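Long-range contacts in giardin subunit alpha-1 (Giardia intestinalis, PDB 4EVF), which is an annexin that binds calcium and phosphatidylserine and takes part in parasite attachment to the intestinal mucosa and in cytoskeletal remodelling: residues V77-I82 / T115-K120; F95-I100 / R249-M254; S34-A39 / F71-E76; C137-K142 / Y215-A220. All coordinates share one frame; numbering follows the deposited sequence.

Contact 1 of 4, residues V77-I82 / T115-K120; sequences VRAQHI and TRMFKK
M117 and F118, at the end of helix 104-118, reach over to A79 and Q80 on helix 74-87. The A79 and M117 CA atoms lie 8.2 Å apart. M117 brings its sulfur to the methyl of A79, SD 3.8 Å from A79 CB. The bend at chi3 (78°) then brings CE of M117 near the end of Q80, whose side chain runs at about a right angle to it. F118 is likewise crossed at about a right angle by Q80: the end of Q80 comes to the ring edge with the two planes 74° apart, though which amide atom faces the ring is uncertain. F118 CE1 also lies 4.0 Å from A79 O, which meets the ring obliquely. Within 115-120, M117 CB stands 3.6 Å above the plane of the F118 ring, toward its rim. Packing of A79 against M117 thus carries this partly buried junction within the predicted second annexin repeat. A79 also touches T110 and Y114 of helix 104-118, whereas V77 and R78 pack on M254 of helix 245-255.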
loop_
_atom_site.group_PDB
_atom_site.type_symbol
_atom_site.label_atom_id
_atom_site.label_comp_id
_atom_site.label_asym_id
_atom_site.label_seq_id
_atom_site.Cartn_x
_atom_site.Cartn_y
_atom_site.Cartn_z
ATOM N N VAL A 77 -7.002 -10.537 1.604
ATOM C CA VAL A 77 -6.905 -9.684 0.423
ATOM C C VAL A 77 -5.441 -9.506 0.020
ATOM O O VAL A 77 -5.053 -9.852 -1.099
ATOM C CB VAL A 77 -7.562 -8.309 0.663
ATOM C CG1 VAL A 77 -7.263 -7.353 -0.503
ATOM C CG2 VAL A 77 -9.069 -8.457 0.866
ATOM N N ARG A 78 -4.630 -8.983 0.938
ATOM C CA ARG A 78 -3.207 -8.780 0.671
ATOM C C ARG A 78 -2.491 -10.067 0.259
ATOM O O ARG A 78 -1.711 -10.079 -0.704
ATOM C CB ARG A 78 -2.505 -8.104 1.854
ATOM C CG ARG A 78 -1.071 -7.655 1.560
ATOM C CD ARG A 78 -0.370 -7.036 2.782
ATOM N NE ARG A 78 -0.963 -5.776 3.246
ATOM C CZ ARG A 78 -0.700 -4.585 2.709
ATOM N NH1 ARG A 78 -1.267 -3.485 3.195
ATOM N NH2 ARG A 78 0.124 -4.493 1.673
ATOM N N ALA A 79 -2.754 -11.161 0.973
ATOM C CA ALA A 79 -2.140 -12.443 0.647
ATOM C C ALA A 79 -2.448 -12.883 -0.786
ATOM O O ALA A 79 -1.568 -13.390 -1.486
ATOM C CB ALA A 79 -2.592 -13.518 1.626
ATOM N N GLN A 80 -3.698 -12.708 -1.209
ATOM C CA GLN A 80 -4.117 -13.115 -2.555
ATOM C C GLN A 80 -3.473 -12.224 -3.629
ATOM O O GLN A 80 -3.075 -12.706 -4.699
ATOM C CB GLN A 80 -5.647 -13.098 -2.683
ATOM C CG GLN A 80 -6.164 -13.476 -4.071
ATOM C CD GLN A 80 -5.917 -14.927 -4.416
ATOM O OE1 GLN A 80 -5.269 -15.247 -5.422
ATOM N NE2 GLN A 80 -6.437 -15.821 -3.588
ATOM N N HIS A 81 -3.372 -10.928 -3.340
ATOM C CA HIS A 81 -2.648 -9.999 -4.219
ATOM C C HIS A 81 -1.204 -10.457 -4.421
ATOM O O HIS A 81 -0.675 -10.429 -5.536
ATOM C CB HIS A 81 -2.641 -8.593 -3.633
ATOM C CG HIS A 81 -3.937 -7.860 -3.779
ATOM N ND1 HIS A 81 -4.772 -8.016 -4.866
ATOM C CD2 HIS A 81 -4.533 -6.947 -2.975
ATOM C CE1 HIS A 81 -5.830 -7.237 -4.721
ATOM N NE2 HIS A 81 -5.709 -6.580 -3.579
ATOM N N ILE A 82 -0.566 -10.873 -3.331
ATOM C CA ILE A 82 0.813 -11.359 -3.380
ATOM C C ILE A 82 0.945 -12.668 -4.177
ATOM O O ILE A 82 1.893 -12.851 -4.944
ATOM C CB ILE A 82 1.383 -11.531 -1.957
ATOM C CG1 ILE A 82 1.513 -10.164 -1.276
ATOM C CG2 ILE A 82 2.707 -12.277 -1.991
ATOM C CD1 ILE A 82 2.027 -10.234 0.157
ATOM N N THR A 115 -0.375 -18.773 4.657
ATOM C CA THR A 115 -0.236 -20.179 5.015
ATOM C C THR A 115 -1.593 -20.870 5.019
ATOM O O THR A 115 -1.736 -21.996 4.543
ATOM C CB THR A 115 0.445 -20.337 6.373
ATOM O OG1 THR A 115 1.795 -19.875 6.264
ATOM C CG2 THR A 115 0.454 -21.793 6.805
ATOM N N ARG A 116 -2.597 -20.178 5.539
ATOM C CA ARG A 116 -3.929 -20.743 5.626
ATOM C C ARG A 116 -4.500 -20.982 4.237
ATOM O O ARG A 116 -5.153 -21.992 3.991
ATOM C CB ARG A 116 -4.837 -19.808 6.418
ATOM C CG ARG A 116 -5.984 -20.503 7.129
ATOM C CD ARG A 116 -6.661 -19.546 8.094
ATOM N NE ARG A 116 -6.984 -18.295 7.420
ATOM C CZ ARG A 116 -6.462 -17.112 7.725
ATOM N NH1 ARG A 116 -5.593 -16.993 8.727
ATOM N NH2 ARG A 116 -6.830 -16.040 7.030
ATOM N N MET A 117 -4.236 -20.049 3.327
ATOM C CA MET A 117 -4.844 -20.068 2.004
ATOM C C MET A 117 -4.130 -21.000 1.019
ATOM O O MET A 117 -4.771 -21.630 0.175
ATOM C CB MET A 117 -4.903 -18.638 1.436
ATOM C CG MET A 117 -5.711 -17.653 2.291
ATOM S SD MET A 117 -5.559 -15.900 1.830
ATOM C CE MET A 117 -6.640 -15.796 0.400
ATOM N N PHE A 118 -2.807 -21.086 1.119
ATOM C CA PHE A 118 -2.031 -21.786 0.094
ATOM C C PHE A 118 -1.146 -22.900 0.646
ATOM O O PHE A 118 -0.508 -23.624 -0.122
ATOM C CB PHE A 118 -1.184 -20.787 -0.701
ATOM C CG PHE A 118 -1.950 -19.583 -1.154
ATOM C CD1 PHE A 118 -1.789 -18.362 -0.514
ATOM C CD2 PHE A 118 -2.846 -19.671 -2.209
ATOM C CE1 PHE A 118 -2.495 -17.247 -0.924
ATOM C CE2 PHE A 118 -3.565 -18.555 -2.628
ATOM C CZ PHE A 118 -3.393 -17.343 -1.982
ATOM N N LYS A 119 -1.113 -23.033 1.970
ATOM C CA LYS A 119 -0.317 -24.075 2.620
ATOM C C LYS A 119 1.139 -24.007 2.173
ATOM O O LYS A 119 1.780 -25.033 1.946
ATOM C CB LYS A 119 -0.905 -25.465 2.344
ATOM C CG LYS A 119 -1.993 -25.922 3.326
ATOM C CD LYS A 119 -3.140 -24.921 3.434
ATOM C CE LYS A 119 -4.316 -25.486 4.230
ATOM N NZ LYS A 119 -3.870 -26.198 5.468
ATOM N N LYS A 120 1.641 -22.783 2.032
ATOM C CA LYS A 120 3.033 -22.526 1.677
ATOM C C LYS A 120 3.507 -21.326 2.487
ATOM O O LYS A 120 2.696 -20.490 2.891
ATOM C CB LYS A 120 3.157 -22.216 0.182
ATOM C CG LYS A 120 2.563 -23.278 -0.745
#

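Contact 2 of 4, residues F95-I100 / R249-M254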
loop_
_atom_site.group_PDB
_atom_site.type_symbol
_atom_site.label_atom_id
_atom_site.label_comp_id
_atom_site.label_asym_id
_atom_site.label_seq_id
_atom_site.Cartn_x
_atom_site.Cartn_y
_atom_site.Cartn_z
ATOM N N PHE A 95 4.250 -5.743 -6.188
ATOM C CA PHE A 95 5.201 -5.928 -5.082
ATOM C C PHE A 95 5.261 -4.672 -4.210
ATOM O O PHE A 95 5.187 -4.763 -2.977
ATOM C CB PHE A 95 6.621 -6.249 -5.591
ATOM C CG PHE A 95 6.789 -7.646 -6.148
ATOM C CD1 PHE A 95 5.792 -8.597 -6.014
ATOM C CD2 PHE A 95 7.966 -8.002 -6.809
ATOM C CE1 PHE A 95 5.953 -9.885 -6.532
ATOM C CE2 PHE A 95 8.141 -9.283 -7.320
ATOM C CZ PHE A 95 7.129 -10.228 -7.181
ATOM N N PHE A 96 5.424 -3.506 -4.843
ATOM C CA PHE A 96 5.495 -2.249 -4.095
ATOM C C PHE A 96 4.236 -2.047 -3.258
ATOM O O PHE A 96 4.312 -1.666 -2.075
ATOM C CB PHE A 96 5.704 -1.031 -5.026
ATOM C CG PHE A 96 6.909 -1.139 -5.916
ATOM C CD1 PHE A 96 8.047 -1.814 -5.495
ATOM C CD2 PHE A 96 6.894 -0.586 -7.192
ATOM C CE1 PHE A 96 9.155 -1.923 -6.327
ATOM C CE2 PHE A 96 7.996 -0.695 -8.029
ATOM C CZ PHE A 96 9.128 -1.362 -7.596
ATOM N N ASP A 97 3.083 -2.296 -3.879
ATOM C CA ASP A 97 1.789 -2.084 -3.236
ATOM C C ASP A 97 1.563 -3.006 -2.037
ATOM O O ASP A 97 0.948 -2.603 -1.067
ATOM C CB ASP A 97 0.636 -2.260 -4.233
ATOM C CG ASP A 97 0.773 -1.358 -5.453
ATOM O OD1 ASP A 97 1.613 -0.428 -5.414
ATOM O OD2 ASP A 97 0.038 -1.585 -6.440
ATOM N N THR A 98 2.048 -4.241 -2.133
ATOM C CA THR A 98 1.713 -5.299 -1.179
ATOM C C THR A 98 2.770 -5.502 -0.077
ATOM O O THR A 98 2.433 -5.820 1.068
ATOM C CB THR A 98 1.446 -6.653 -1.908
ATOM O OG1 THR A 98 2.590 -7.029 -2.678
ATOM C CG2 THR A 98 0.242 -6.556 -2.840
ATOM N N VAL A 99 4.040 -5.305 -0.424
ATOM C CA VAL A 99 5.147 -5.564 0.491
ATOM C C VAL A 99 5.632 -4.277 1.173
ATOM O O VAL A 99 5.885 -4.255 2.377
ATOM C CB VAL A 99 6.346 -6.249 -0.250
ATOM C CG1 VAL A 99 7.574 -6.313 0.638
ATOM C CG2 VAL A 99 5.966 -7.638 -0.718
ATOM N N ILE A 100 5.749 -3.199 0.406
ATOM C CA ILE A 100 6.325 -1.972 0.949
ATOM C C ILE A 100 5.304 -1.057 1.634
ATOM O O ILE A 100 5.580 -0.498 2.691
ATOM C CB ILE A 100 7.112 -1.181 -0.108
ATOM C CG1 ILE A 100 8.141 -2.092 -0.780
ATOM C CG2 ILE A 100 7.790 0.029 0.546
ATOM C CD1 ILE A 100 8.979 -1.404 -1.853
ATOM N N ARG A 249 -6.974 -0.409 -6.953
ATOM C CA ARG A 249 -7.771 -1.396 -6.232
ATOM C C ARG A 249 -6.951 -2.056 -5.123
ATOM O O ARG A 249 -7.444 -2.267 -4.010
ATOM C CB ARG A 249 -8.324 -2.462 -7.180
ATOM C CG ARG A 249 -9.051 -3.570 -6.435
ATOM C CD ARG A 249 -8.745 -4.941 -7.018
ATOM N NE ARG A 249 -9.046 -6.014 -6.068
ATOM C CZ ARG A 249 -9.028 -7.306 -6.372
ATOM N NH1 ARG A 249 -8.745 -7.688 -7.606
ATOM N NH2 ARG A 249 -9.309 -8.216 -5.447
ATOM N N ARG A 250 -5.698 -2.384 -5.429
ATOM C CA ARG A 250 -4.821 -2.944 -4.413
ATOM C C ARG A 250 -4.684 -1.993 -3.230
ATOM O O ARG A 250 -5.077 -2.339 -2.123
ATOM C CB ARG A 250 -3.453 -3.321 -4.990
ATOM C CG ARG A 250 -3.518 -4.518 -5.949
ATOM C CD ARG A 250 -2.121 -5.006 -6.319
ATOM N NE ARG A 250 -1.338 -3.974 -6.999
ATOM C CZ ARG A 250 -1.192 -3.889 -8.323
ATOM N NH1 ARG A 250 -1.768 -4.780 -9.117
ATOM N NH2 ARG A 250 -0.450 -2.918 -8.848
ATOM N N ILE A 251 -4.171 -0.789 -3.458
ATOM C CA ILE A 251 -3.860 0.093 -2.332
ATOM C C ILE A 251 -5.093 0.683 -1.644
ATOM O O ILE A 251 -5.096 0.881 -0.423
ATOM C CB ILE A 251 -2.836 1.206 -2.700
ATOM C CG1 ILE A 251 -3.484 2.345 -3.485
ATOM C CG2 ILE A 251 -1.658 0.633 -3.490
ATOM C CD1 ILE A 251 -2.449 3.330 -4.035
ATOM N N THR A 252 -6.151 0.949 -2.406
ATOM C CA THR A 252 -7.379 1.456 -1.791
ATOM C C THR A 252 -8.066 0.363 -0.963
ATOM O O THR A 252 -8.473 0.603 0.174
ATOM C CB THR A 252 -8.346 2.047 -2.829
ATOM O OG1 THR A 252 -7.621 2.920 -3.707
ATOM C CG2 THR A 252 -9.450 2.837 -2.148
ATOM N N GLY A 253 -8.155 -0.840 -1.524
ATOM C CA GLY A 253 -8.801 -1.968 -0.870
ATOM C C GLY A 253 -8.127 -2.416 0.420
ATOM O O GLY A 253 -8.803 -2.832 1.367
ATOM N N MET A 254 -6.802 -2.316 0.462
ATOM C CA MET A 254 -6.023 -2.761 1.617
ATOM C C MET A 254 -5.746 -1.672 2.642
ATOM O O MET A 254 -5.584 -1.965 3.825
ATOM C CB MET A 254 -4.660 -3.312 1.171
ATOM C CG MET A 254 -4.692 -4.660 0.473
ATOM S SD MET A 254 -3.041 -5.204 0.015
ATOM C CE MET A 254 -2.425 -3.824 -0.942
#
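D97 faces R250 and I251 across two helix segments whose axes run within 25° of parallel and approach to 9.6 Å. Its carboxylate meets the guanidinium edge of R250 in a salt bridge: R250 NE and R250 NH2 both donate to D97 OD2, at 2.8 Å each. These bonds are bent, near 144°, as expected when one oxygen serves two N-H groups; the modelled place of OD2 is somewhat uncertain, so the lengths deserve caution. The bend of R250 at chi3 (-61°) helps bring that edge round to the acid. D97 OD1 forms a salt bridge with R247 NH1. Beside the carboxylate, I251 CG2 packs 3.7 Å from D97 CG, and the D97 carbonyl oxygen lies 3.6 Å from M254 CE. T98 comes next, its CG2 methyl 4.3 Å from M254 CE, while its hydroxyl bonds back to A94 O. A buried acid held between two arginines probably stays ionised, consistent with the hydrophilic, charged centre of annexins between the second and fourth repeats, to which these two segments are assigned by prediction.

Contact 3 of 4, residues S34-A39 / F71-E76; sequences SREKIA and FSDRHE
R35 and F71 approach to 6.0 Å between CA atoms where helix 32-46 passes the link between the predicted first and second annexin repeats, which ends in an N-cap at D73. The R35 side chain crosses F71 at about a right angle, its CG 3.7 Å from F71 CE1 and its guanidinium 88° to the ring. R35 NE bonds to L70 O, at the end of helix 62-70, consistent with the arginine being held beside F71. E36 puts its carboxylate at the guanidinium edge of R74 in a salt bridge, E36 OE2 to R74 NH1 3.3 Å, the planes 53° apart. A water donating to E36 OE2 and accepting from R74 N and NH1 probably reinforces this longish pair; R74 NE forms a salt bridge with D106. E36 OE2 and D73 OD1 lie 4.0 Å apart, a repulsion probably eased by a second water that donates to both. H75 N, on the anti side of D73 OD2 and 23° out of the carboxylate plane, donates to it at 2.9 Å, capping helix 74-87.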
loop_
_atom_site.group_PDB
_atom_site.type_symbol
_atom_site.label_atom_id
_atom_site.label_comp_id
_atom_site.label_asym_id
_atom_site.label_seq_id
_atom_site.Cartn_x
_atom_site.Cartn_y
_atom_site.Cartn_z
ATOM N N SER A 34 -13.489 -1.427 11.750
ATOM C CA SER A 34 -14.916 -1.107 11.857
ATOM C C SER A 34 -15.711 -1.802 10.758
ATOM O O SER A 34 -16.789 -2.335 10.999
ATOM C CB SER A 34 -15.166 0.403 11.794
ATOM O OG SER A 34 -14.688 1.084 12.946
ATOM N N ARG A 35 -15.185 -1.794 9.539
ATOM C CA ARG A 35 -15.853 -2.520 8.470
ATOM C C ARG A 35 -15.947 -4.029 8.720
ATOM O O ARG A 35 -16.890 -4.680 8.249
ATOM C CB ARG A 35 -15.216 -2.211 7.112
ATOM C CG ARG A 35 -15.452 -0.776 6.685
ATOM C CD ARG A 35 -14.933 -0.543 5.273
ATOM N NE ARG A 35 -13.662 -1.224 5.069
ATOM C CZ ARG A 35 -12.496 -0.603 4.991
ATOM N NH1 ARG A 35 -12.449 0.717 5.089
ATOM N NH2 ARG A 35 -11.391 -1.295 4.807
ATOM N N GLU A 36 -14.991 -4.584 9.462
ATOM C CA GLU A 36 -15.091 -5.995 9.892
ATOM C C GLU A 36 -16.302 -6.229 10.809
ATOM O O GLU A 36 -17.027 -7.213 10.655
ATOM C CB GLU A 36 -13.812 -6.460 10.585
ATOM C CG GLU A 36 -12.555 -6.400 9.709
ATOM C CD GLU A 36 -11.330 -6.973 10.413
ATOM O OE1 GLU A 36 -11.194 -6.770 11.643
ATOM O OE2 GLU A 36 -10.520 -7.646 9.741
ATOM N N LYS A 37 -16.501 -5.333 11.774
ATOM C CA LYS A 37 -17.680 -5.378 12.644
ATOM C C LYS A 37 -18.955 -5.317 11.814
ATOM O O LYS A 37 -19.885 -6.104 12.017
ATOM C CB LYS A 37 -17.676 -4.218 13.646
ATOM C CG LYS A 37 -16.629 -4.321 14.732
ATOM C CD LYS A 37 -16.889 -3.316 15.866
ATOM C CE LYS A 37 -16.583 -1.883 15.445
ATOM N NZ LYS A 37 -16.715 -0.898 16.573
ATOM N N ILE A 38 -18.995 -4.377 10.872
ATOM C CA ILE A 38 -20.165 -4.190 10.025
ATOM C C ILE A 38 -20.466 -5.448 9.211
ATOM O O ILE A 38 -21.622 -5.860 9.093
ATOM C CB ILE A 38 -19.980 -2.979 9.072
ATOM C CG1 ILE A 38 -19.832 -1.683 9.884
ATOM C CG2 ILE A 38 -21.142 -2.897 8.090
ATOM C CD1 ILE A 38 -19.365 -0.472 9.066
ATOM N N ALA A 39 -19.421 -6.061 8.659
ATOM C CA ALA A 39 -19.578 -7.279 7.872
ATOM C C ALA A 39 -20.135 -8.413 8.732
ATOM O O ALA A 39 -20.907 -9.249 8.251
ATOM C CB ALA A 39 -18.252 -7.693 7.269
ATOM N N PHE A 71 -14.841 -4.940 2.363
ATOM C CA PHE A 71 -15.661 -5.655 3.349
ATOM C C PHE A 71 -15.202 -7.098 3.529
ATOM O O PHE A 71 -15.904 -7.951 4.120
ATOM C CB PHE A 71 -17.149 -5.508 3.023
ATOM C CG PHE A 71 -17.655 -4.108 3.243
ATOM C CD1 PHE A 71 -17.754 -3.600 4.531
ATOM C CD2 PHE A 71 -17.960 -3.277 2.173
ATOM C CE1 PHE A 71 -18.193 -2.306 4.750
ATOM C CE2 PHE A 71 -18.398 -1.985 2.387
ATOM C CZ PHE A 71 -18.515 -1.495 3.667
ATOM N N SER A 72 -13.986 -7.346 3.049
ATOM C CA SER A 72 -13.318 -8.623 3.231
ATOM C C SER A 72 -12.206 -8.511 4.268
ATOM O O SER A 72 -11.959 -7.431 4.798
ATOM C CB SER A 72 -12.754 -9.108 1.899
ATOM O OG SER A 72 -13.813 -9.309 0.982
ATOM N N ASP A 73 -11.551 -9.631 4.557
ATOM C CA ASP A 73 -10.400 -9.641 5.458
ATOM C C ASP A 73 -9.182 -9.113 4.714
ATOM O O ASP A 73 -8.750 -9.706 3.719
ATOM C CB ASP A 73 -10.118 -11.047 5.990
ATOM C CG ASP A 73 -9.109 -11.043 7.128
ATOM O OD1 ASP A 73 -9.488 -11.279 8.298
ATOM O OD2 ASP A 73 -7.925 -10.794 6.853
ATOM N N ARG A 74 -8.647 -7.996 5.194
ATOM C CA ARG A 74 -7.578 -7.284 4.495
ATOM C C ARG A 74 -6.272 -8.069 4.424
ATOM O O ARG A 74 -5.415 -7.761 3.604
ATOM C CB ARG A 74 -7.333 -5.918 5.134
ATOM C CG ARG A 74 -6.691 -5.969 6.528
ATOM C CD ARG A 74 -6.721 -4.591 7.197
ATOM N NE ARG A 74 -6.162 -4.626 8.549
ATOM C CZ ARG A 74 -6.845 -5.015 9.620
ATOM N NH1 ARG A 74 -8.106 -5.399 9.484
ATOM N NH2 ARG A 74 -6.273 -5.020 10.821
ATOM N N HIS A 75 -6.123 -9.081 5.282
ATOM C CA HIS A 75 -4.926 -9.918 5.271
ATOM C C HIS A 75 -5.060 -11.011 4.220
ATOM O O HIS A 75 -4.092 -11.334 3.525
ATOM C CB HIS A 75 -4.670 -10.503 6.669
ATOM C CG HIS A 75 -4.620 -9.458 7.738
ATOM N ND1 HIS A 75 -5.458 -9.473 8.833
ATOM C CD2 HIS A 75 -3.858 -8.345 7.862
ATOM C CE1 HIS A 75 -5.206 -8.419 9.591
ATOM N NE2 HIS A 75 -4.240 -7.719 9.025
ATOM N N GLU A 76 -6.270 -11.558 4.079
ATOM C CA GLU A 76 -6.559 -12.481 2.978
ATOM C C GLU A 76 -6.501 -11.769 1.629
ATOM O O GLU A 76 -6.034 -12.339 0.636
ATOM C CB GLU A 76 -7.929 -13.135 3.147
ATOM C CG GLU A 76 -7.953 -14.192 4.226
ATOM C CD GLU A 76 -9.350 -14.717 4.503
ATOM O OE1 GLU A 76 -10.300 -14.291 3.813
ATOM O OE2 GLU A 76 -9.498 -15.561 5.415
HETATM O O HOH W 1 -10.827 -4.303 4.544
HETATM O O HOH W 2 -9.779 -6.289 7.452
HETATM O O HOH W 3 -11.811 -9.973 8.754
#

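Contact 4 of 4, residues C137-K142 / Y215-A220; sequences CLLMEK and YTFYCA
T216 meets both L139 and M140 at the start of the stretch where helix 211-225 lies against helix 135-145. The segment axes come within 10.1 Å of each other at 36°, so the helices run roughly alongside and similarly directed. From T216, the methyl CG2 lies 3.9 Å from L139 CD2, while its hydroxyl side is met by the methionine tip, M140 CE being 3.6 Å from T216 OG1. The hydroxyl itself is bonded to T212 O one turn earlier, which satisfies it within its own helix and leaves the approach of the methyl as plain van der Waals packing. M140 reaches this far because its chain is extended beyond CG.

F217 comes next, and its ring gives a clear geometric signature. L139 CD2 stands over the centre of its ring, 3.5 Å from the centroid and only 3° off the ring normal, a CH-pi contact with one face. CG of L139 is anti to its backbone N (chi1 -178°), and chi2 (58°) then sets CD2 over the F217 ring. F217 also stacks on Y209. One turn beyond T216, A220 CB approaches the same methyl, L139 CD2, at 4.2 Å.

A single leucine methyl therefore touches three residues of the other helix. The buried contact between the predicted second and third repeats rests on dispersion and CH-pi interaction, the one polar group among the touching side chains, the T216 hydroxyl, being satisfied by T212 O.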
loop_
_atom_site.group_PDB
_atom_site.type_symbol
_atom_site.label_atom_id
_atom_site.label_comp_id
_atom_site.label_asym_id
_atom_site.label_seq_id
_atom_site.Cartn_x
_atom_site.Cartn_y
_atom_site.Cartn_z
ATOM N N CYS A 137 15.781 -7.117 -4.748
ATOM C CA CYS A 137 15.411 -8.398 -4.147
ATOM C C CYS A 137 15.902 -8.463 -2.710
ATOM O O CYS A 137 15.161 -8.866 -1.814
ATOM C CB CYS A 137 16.022 -9.565 -4.919
ATOM S SG CYS A 137 15.969 -9.380 -6.716
ATOM N N LEU A 138 17.163 -8.081 -2.509
ATOM C CA LEU A 138 17.789 -8.166 -1.193
ATOM C C LEU A 138 17.110 -7.230 -0.189
ATOM O O LEU A 138 16.911 -7.592 0.976
ATOM C CB LEU A 138 19.283 -7.847 -1.296
ATOM C CG LEU A 138 20.163 -8.790 -2.128
ATOM C CD1 LEU A 138 21.584 -8.277 -2.185
ATOM C CD2 LEU A 138 20.129 -10.198 -1.548
ATOM N N LEU A 139 16.765 -6.026 -0.634
ATOM C CA LEU A 139 16.031 -5.096 0.225
ATOM C C LEU A 139 14.650 -5.627 0.572
ATOM O O LEU A 139 14.217 -5.503 1.718
ATOM C CB LEU A 139 15.938 -3.693 -0.391
ATOM C CG LEU A 139 15.226 -2.616 0.446
ATOM C CD1 LEU A 139 15.857 -2.410 1.822
ATOM C CD2 LEU A 139 15.213 -1.292 -0.324
ATOM N N MET A 140 13.951 -6.216 -0.400
ATOM C CA MET A 140 12.606 -6.731 -0.124
ATOM C C MET A 140 12.628 -7.892 0.864
ATOM O O MET A 140 11.751 -8.004 1.729
ATOM C CB MET A 140 11.858 -7.121 -1.406
ATOM C CG MET A 140 11.305 -5.906 -2.151
ATOM S SD MET A 140 10.179 -6.368 -3.488
ATOM C CE MET A 140 9.996 -4.788 -4.333
ATOM N N GLU A 141 13.641 -8.736 0.751
ATOM C CA GLU A 141 13.815 -9.837 1.699
ATOM C C GLU A 141 13.960 -9.311 3.128
ATOM O O GLU A 141 13.310 -9.795 4.055
ATOM C CB GLU A 141 15.048 -10.665 1.344
ATOM C CG GLU A 141 15.232 -11.865 2.251
ATOM C CD GLU A 141 16.402 -12.726 1.847
ATOM O OE1 GLU A 141 17.354 -12.204 1.235
ATOM O OE2 GLU A 141 16.365 -13.934 2.145
ATOM N N LYS A 142 14.819 -8.316 3.297
ATOM C CA LYS A 142 15.065 -7.745 4.619
ATOM C C LYS A 142 13.864 -6.925 5.103
ATOM O O LYS A 142 13.547 -6.893 6.287
ATOM C CB LYS A 142 16.324 -6.884 4.577
ATOM C CG LYS A 142 16.796 -6.388 5.930
ATOM C CD LYS A 142 18.246 -6.768 6.159
ATOM C CE LYS A 142 19.095 -6.365 4.978
ATOM N NZ LYS A 142 20.481 -6.886 5.116
ATOM N N TYR A 215 13.076 2.100 -8.085
ATOM C CA TYR A 215 11.726 2.225 -7.556
ATOM C C TYR A 215 11.576 1.567 -6.193
ATOM O O TYR A 215 10.839 2.066 -5.350
ATOM C CB TYR A 215 10.682 1.706 -8.544
ATOM C CG TYR A 215 10.601 2.598 -9.756
ATOM C CD1 TYR A 215 10.165 3.908 -9.631
ATOM C CD2 TYR A 215 11.014 2.148 -11.007
ATOM C CE1 TYR A 215 10.120 4.752 -10.724
ATOM C CE2 TYR A 215 10.969 2.978 -12.110
ATOM C CZ TYR A 215 10.517 4.275 -11.963
ATOM O OH TYR A 215 10.466 5.110 -13.047
ATOM N N THR A 216 12.292 0.472 -5.977
ATOM C CA THR A 216 12.212 -0.221 -4.687
ATOM C C THR A 216 12.741 0.663 -3.559
ATOM O O THR A 216 12.076 0.830 -2.518
ATOM C CB THR A 216 12.971 -1.571 -4.694
ATOM O OG1 THR A 216 12.379 -2.464 -5.646
ATOM C CG2 THR A 216 12.919 -2.216 -3.311
ATOM N N PHE A 217 13.930 1.233 -3.752
ATOM C CA PHE A 217 14.518 2.120 -2.739
ATOM C C PHE A 217 13.742 3.436 -2.598
ATOM O O PHE A 217 13.630 4.008 -1.504
ATOM C CB PHE A 217 15.999 2.384 -3.036
ATOM C CG PHE A 217 16.913 1.262 -2.622
ATOM C CD1 PHE A 217 17.040 0.129 -3.411
ATOM C CD2 PHE A 217 17.654 1.347 -1.455
ATOM C CE1 PHE A 217 17.878 -0.911 -3.041
ATOM C CE2 PHE A 217 18.494 0.314 -1.070
ATOM C CZ PHE A 217 18.609 -0.819 -1.875
ATOM N N TYR A 218 13.203 3.917 -3.715
ATOM C CA TYR A 218 12.392 5.122 -3.700
ATOM C C TYR A 218 11.100 4.904 -2.901
ATOM O O TYR A 218 10.702 5.752 -2.094
ATOM C CB TYR A 218 12.065 5.555 -5.136
ATOM C CG TYR A 218 11.641 7.002 -5.284
ATOM C CD1 TYR A 218 12.138 7.988 -4.440
ATOM C CD2 TYR A 218 10.729 7.381 -6.260
ATOM C CE1 TYR A 218 11.749 9.318 -4.580
ATOM C CE2 TYR A 218 10.337 8.704 -6.410
ATOM C CZ TYR A 218 10.850 9.665 -5.570
ATOM O OH TYR A 218 10.451 10.974 -5.716
ATOM N N CYS A 219 10.445 3.766 -3.118
ATOM C CA CYS A 219 9.234 3.463 -2.356
ATOM C C CYS A 219 9.586 3.317 -0.874
ATOM O O CYS A 219 8.859 3.801 0.004
ATOM C CB CYS A 219 8.536 2.205 -2.882
ATOM S SG CYS A 219 7.642 2.461 -4.477
ATOM N N ALA A 220 10.701 2.642 -0.605
ATOM C CA ALA A 220 11.168 2.424 0.771
ATOM C C ALA A 220 11.379 3.755 1.499
ATOM O O ALA A 220 10.984 3.921 2.663
ATOM C CB ALA A 220 12.445 1.619 0.756
#

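In the fold
From the N terminus, contact 3 closes first, joining helix 32-46 to the start of helix 74-87 across the link between the first two predicted repeats. Contact 1 follows in series, closing the loop from helix 74-87 to helix 104-118. Contact 2 opens inside that loop, at helix 92-100, and closes only at helix 245-255, so it crosses contact 1; the two touch where R78 NH2 approaches T98 O at 2.7 Å, a probable hydrogen bond. Contact 4 nests within the long loop of contact 2, and F96 packs on T216 and M140 to join them. Contacts 3 and 4 lie on opposite sides of the chain's centre, about 29 Å apart between centres, with contact 2 near the middle.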